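Local coordinates for protein photosystem II stability/assembly factor HCF136, chloroplastic (PDB 5OJ3) that is probably essential for photosystem II biogenesis, acting in assembly of an early intermediate that includes D2 and cytochrome b559, at residues T116-K128 with Y410-L423. Numbering follows the deposited sequence.
Sequences TESVLFDIDFSQK and YKIKFFGSQRGFVL
Lys413 and Asp122 both hold CG opposite the backbone N (chi1 -167° and -161°), which sends the lysine chain across to the carboxylate; a bend at its last torsion then sets NZ 2.6 Å from Asp122 OD1. This salt bridge uses the syn lone pair of OD1, and NZ also donates to Ile123 O at 3.1 Å, from a position tilted out of the carbonyl plane. A long, flexible lysine suits a place between two sheets, where one ammonium must serve a carboxylate and a backbone oxygen together. A methionine in its place would probably leave Asp122 OD1 without its salt-bridge mate and Ile123 O without this donor. Asp122 OD2 turns to Val173 N on the following sheet.

Beside this polar pair the packing is mostly apolar. Ile123 sets CD1 over the centre of the Phe421 ring, a CH-pi contact 3.9 Å from the centroid; this methyl, ending isoleucine's longer arm, is small and apolar enough to lie over a ring face. Phe125 points its edge at the face of Phe415, the planes 86° apart, while its CE2 lies 3.6 Å from Phe421 CE1. The three rings form an aromatic cluster, and the edge of Phe415 also meets Ile123 O and Asp124 OD1; Asp124 OD2 bonds to Phe175 N. Leu423 crosses Leu120 at about a right angle, CD2 3.6 Å from Leu120 CB; leucine's forked end lets CD1 rest on the Asp122 backbone.

Strand 120-125 runs nearly parallel to strand 410-414, 7.9 Å away between axes, in a different four-stranded antiparallel sheet. Strand 109-111 completes the sheet of 410-423, so N-terminal and C-terminal strands share one blade, and this interface joins it to the next in the seven-bladed beta-propeller.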
# COMPACT_ATOMS: atom_id res chain seq x y z
N THR A 116 -11.62 16.32 -11.39
CA THR A 116 -10.84 15.46 -12.27
C THR A 116 -11.55 14.12 -12.44
O THR A 116 -12.31 13.69 -11.56
CB THR A 116 -9.41 15.25 -11.76
OG1 THR A 116 -8.57 14.87 -12.86
CG2 THR A 116 -9.37 14.14 -10.72
N GLU A 117 -11.27 13.48 -13.57
CA GLU A 117 -11.73 12.13 -13.86
C GLU A 117 -10.62 11.08 -13.72
O GLU A 117 -10.83 9.92 -14.09
CB GLU A 117 -12.31 12.07 -15.28
N SER A 118 -9.46 11.46 -13.21
CA SER A 118 -8.33 10.56 -13.03
C SER A 118 -8.54 9.66 -11.81
O SER A 118 -9.31 9.98 -10.91
CB SER A 118 -7.05 11.38 -12.87
OG SER A 118 -6.04 10.67 -12.21
N VAL A 119 -7.84 8.52 -11.78
CA VAL A 119 -7.98 7.58 -10.66
C VAL A 119 -6.93 7.88 -9.60
O VAL A 119 -5.73 8.01 -9.90
CB VAL A 119 -7.93 6.11 -11.11
CG1 VAL A 119 -6.71 5.78 -11.94
CG2 VAL A 119 -8.02 5.19 -9.87
N LEU A 120 -7.39 8.00 -8.36
CA LEU A 120 -6.57 8.41 -7.22
C LEU A 120 -5.69 7.27 -6.74
O LEU A 120 -6.16 6.13 -6.61
CB LEU A 120 -7.48 8.88 -6.08
CG LEU A 120 -8.61 9.82 -6.47
CD1 LEU A 120 -9.39 10.20 -5.24
CD2 LEU A 120 -8.08 11.06 -7.14
N PHE A 121 -4.42 7.56 -6.49
CA PHE A 121 -3.47 6.51 -6.12
C PHE A 121 -2.94 6.60 -4.70
O PHE A 121 -2.67 5.56 -4.11
CB PHE A 121 -2.29 6.50 -7.10
CG PHE A 121 -2.51 5.57 -8.24
CD1 PHE A 121 -3.45 5.85 -9.21
CD2 PHE A 121 -1.80 4.38 -8.32
CE1 PHE A 121 -3.66 4.98 -10.26
CE2 PHE A 121 -2.02 3.50 -9.35
CZ PHE A 121 -2.94 3.80 -10.34
N ASP A 122 -2.76 7.80 -4.15
CA ASP A 122 -2.29 7.89 -2.77
C ASP A 122 -2.58 9.28 -2.21
O ASP A 122 -2.78 10.25 -2.95
CB ASP A 122 -0.79 7.59 -2.65
CG ASP A 122 -0.38 7.24 -1.23
OD1 ASP A 122 -1.29 6.99 -0.41
OD2 ASP A 122 0.83 7.23 -0.94
N ILE A 123 -2.61 9.34 -0.89
CA ILE A 123 -2.82 10.58 -0.14
C ILE A 123 -2.00 10.49 1.14
O ILE A 123 -1.93 9.43 1.77
CB ILE A 123 -4.32 10.81 0.14
CG1 ILE A 123 -4.56 12.14 0.84
CG2 ILE A 123 -4.92 9.65 0.93
CD1 ILE A 123 -6.02 12.47 1.02
N ASP A 124 -1.37 11.60 1.53
CA ASP A 124 -0.62 11.65 2.77
C ASP A 124 -0.66 13.07 3.31
O ASP A 124 -0.92 14.02 2.57
CB ASP A 124 0.83 11.17 2.58
CG ASP A 124 1.53 10.88 3.90
OD1 ASP A 124 0.83 10.73 4.93
OD2 ASP A 124 2.77 10.79 3.91
N PHE A 125 -0.39 13.21 4.61
CA PHE A 125 -0.55 14.47 5.30
C PHE A 125 0.75 14.88 6.00
O PHE A 125 1.44 14.04 6.57
CB PHE A 125 -1.69 14.40 6.32
CG PHE A 125 -3.05 14.52 5.71
CD1 PHE A 125 -3.63 15.76 5.50
CD2 PHE A 125 -3.76 13.39 5.33
CE1 PHE A 125 -4.88 15.87 4.93
CE2 PHE A 125 -5.01 13.50 4.76
CZ PHE A 125 -5.57 14.74 4.56
N SER A 126 1.06 16.17 5.93
CA SER A 126 2.20 16.74 6.63
C SER A 126 2.10 16.50 8.14
O SER A 126 1.02 16.54 8.72
CB SER A 126 2.31 18.23 6.34
OG SER A 126 3.00 18.90 7.38
N GLN A 127 3.26 16.26 8.76
CA GLN A 127 3.31 16.05 10.20
C GLN A 127 3.27 17.36 10.98
O GLN A 127 2.82 17.38 12.13
CB GLN A 127 4.57 15.28 10.58
CG GLN A 127 4.40 13.77 10.64
CD GLN A 127 5.64 13.08 11.17
OE1 GLN A 127 6.76 13.41 10.78
NE2 GLN A 127 5.45 12.12 12.07
N LYS A 128 3.74 18.46 10.38
CA LYS A 128 3.81 19.73 11.09
C LYS A 128 2.44 20.40 11.17
O LYS A 128 2.10 20.97 12.22
CB LYS A 128 4.83 20.64 10.40
CG LYS A 128 4.55 22.13 10.46
CD LYS A 128 5.87 22.90 10.47
CE LYS A 128 5.75 24.25 9.79
NZ LYS A 128 7.08 24.74 9.31
N TYR A 410 -10.40 1.19 -4.85
CA TYR A 410 -9.13 0.47 -4.93
C TYR A 410 -8.30 0.47 -3.65
O TYR A 410 -7.50 -0.45 -3.47
CB TYR A 410 -8.27 1.06 -6.06
CG TYR A 410 -8.83 0.87 -7.45
CD1 TYR A 410 -9.62 -0.24 -7.76
CD2 TYR A 410 -8.58 1.79 -8.45
CE1 TYR A 410 -10.14 -0.41 -9.03
CE2 TYR A 410 -9.10 1.63 -9.73
CZ TYR A 410 -9.87 0.53 -10.01
OH TYR A 410 -10.39 0.36 -11.28
N LYS A 411 -8.47 1.46 -2.77
CA LYS A 411 -7.49 1.65 -1.71
C LYS A 411 -8.13 2.35 -0.52
O LYS A 411 -8.88 3.32 -0.69
CB LYS A 411 -6.29 2.46 -2.22
CG LYS A 411 -5.10 2.52 -1.29
CD LYS A 411 -4.08 3.53 -1.80
CE LYS A 411 -3.22 4.08 -0.68
NZ LYS A 411 -2.39 3.02 -0.06
N ILE A 412 -7.83 1.86 0.68
CA ILE A 412 -8.27 2.47 1.93
C ILE A 412 -7.04 2.80 2.77
O ILE A 412 -6.11 2.00 2.87
CB ILE A 412 -9.24 1.57 2.71
CG1 ILE A 412 -10.26 0.93 1.76
CG2 ILE A 412 -9.94 2.35 3.81
CD1 ILE A 412 -11.36 0.16 2.46
N LYS A 413 -7.05 3.99 3.38
CA LYS A 413 -5.93 4.49 4.17
C LYS A 413 -6.43 5.29 5.36
O LYS A 413 -7.18 6.25 5.19
CB LYS A 413 -5.02 5.35 3.30
CG LYS A 413 -3.67 5.68 3.90
CD LYS A 413 -2.88 6.54 2.95
CE LYS A 413 -1.42 6.56 3.34
NZ LYS A 413 -0.57 6.63 2.11
N PHE A 414 -6.04 4.88 6.56
CA PHE A 414 -6.34 5.62 7.77
C PHE A 414 -5.12 6.41 8.23
O PHE A 414 -3.97 6.04 7.95
CB PHE A 414 -6.80 4.70 8.89
CG PHE A 414 -8.19 4.15 8.71
CD1 PHE A 414 -8.45 3.17 7.77
CD2 PHE A 414 -9.25 4.64 9.47
CE1 PHE A 414 -9.73 2.67 7.59
CE2 PHE A 414 -10.53 4.15 9.29
CZ PHE A 414 -10.77 3.16 8.36
N PHE A 415 -5.38 7.50 8.94
CA PHE A 415 -4.36 8.28 9.66
C PHE A 415 -4.88 8.42 11.08
O PHE A 415 -5.55 9.40 11.41
CB PHE A 415 -4.09 9.64 9.02
CG PHE A 415 -3.57 9.57 7.62
CD1 PHE A 415 -4.41 9.32 6.55
CD2 PHE A 415 -2.22 9.75 7.37
CE1 PHE A 415 -3.92 9.26 5.26
CE2 PHE A 415 -1.72 9.69 6.09
CZ PHE A 415 -2.57 9.44 5.03
N GLY A 416 -4.56 7.44 11.91
CA GLY A 416 -5.23 7.30 13.19
C GLY A 416 -6.62 6.75 12.96
O GLY A 416 -7.06 6.51 11.84
N SER A 417 -7.33 6.54 14.07
CA SER A 417 -8.66 5.95 13.99
C SER A 417 -9.75 6.95 13.63
O SER A 417 -10.92 6.55 13.51
CB SER A 417 -9.01 5.26 15.31
OG SER A 417 -9.46 6.20 16.27
N GLN A 418 -9.42 8.23 13.45
CA GLN A 418 -10.42 9.26 13.21
C GLN A 418 -10.22 10.01 11.90
O GLN A 418 -10.99 10.94 11.61
CB GLN A 418 -10.46 10.25 14.37
CG GLN A 418 -10.64 9.58 15.72
CD GLN A 418 -12.09 9.24 15.99
OE1 GLN A 418 -12.51 8.08 15.86
NE2 GLN A 418 -12.88 10.24 16.35
N ARG A 419 -9.21 9.66 11.11
CA ARG A 419 -9.06 10.19 9.76
C ARG A 419 -8.93 9.02 8.81
O ARG A 419 -8.13 8.11 9.04
CB ARG A 419 -7.83 11.11 9.65
N GLY A 420 -9.72 9.03 7.74
CA GLY A 420 -9.67 7.96 6.76
C GLY A 420 -10.14 8.43 5.41
O GLY A 420 -10.94 9.37 5.30
N PHE A 421 -9.65 7.77 4.37
CA PHE A 421 -10.00 8.08 3.00
C PHE A 421 -10.09 6.78 2.21
O PHE A 421 -9.49 5.77 2.58
CB PHE A 421 -8.99 9.02 2.33
CG PHE A 421 -8.92 10.40 2.95
CD1 PHE A 421 -8.23 10.61 4.14
CD2 PHE A 421 -9.55 11.47 2.35
CE1 PHE A 421 -8.17 11.88 4.70
CE2 PHE A 421 -9.50 12.74 2.91
CZ PHE A 421 -8.81 12.94 4.08
N VAL A 422 -10.86 6.81 1.13
CA VAL A 422 -10.91 5.72 0.17
C VAL A 422 -10.71 6.31 -1.22
O VAL A 422 -11.38 7.29 -1.58
CB VAL A 422 -12.25 4.95 0.24
CG1 VAL A 422 -12.38 3.99 -0.94
CG2 VAL A 422 -12.35 4.20 1.56
N LEU A 423 -9.81 5.72 -1.99
CA LEU A 423 -9.44 6.24 -3.30
C LEU A 423 -9.94 5.28 -4.37
O LEU A 423 -9.79 4.06 -4.25
CB LEU A 423 -7.93 6.43 -3.42
CG LEU A 423 -7.25 7.27 -2.33
CD1 LEU A 423 -5.77 6.95 -2.28
CD2 LEU A 423 -7.50 8.76 -2.51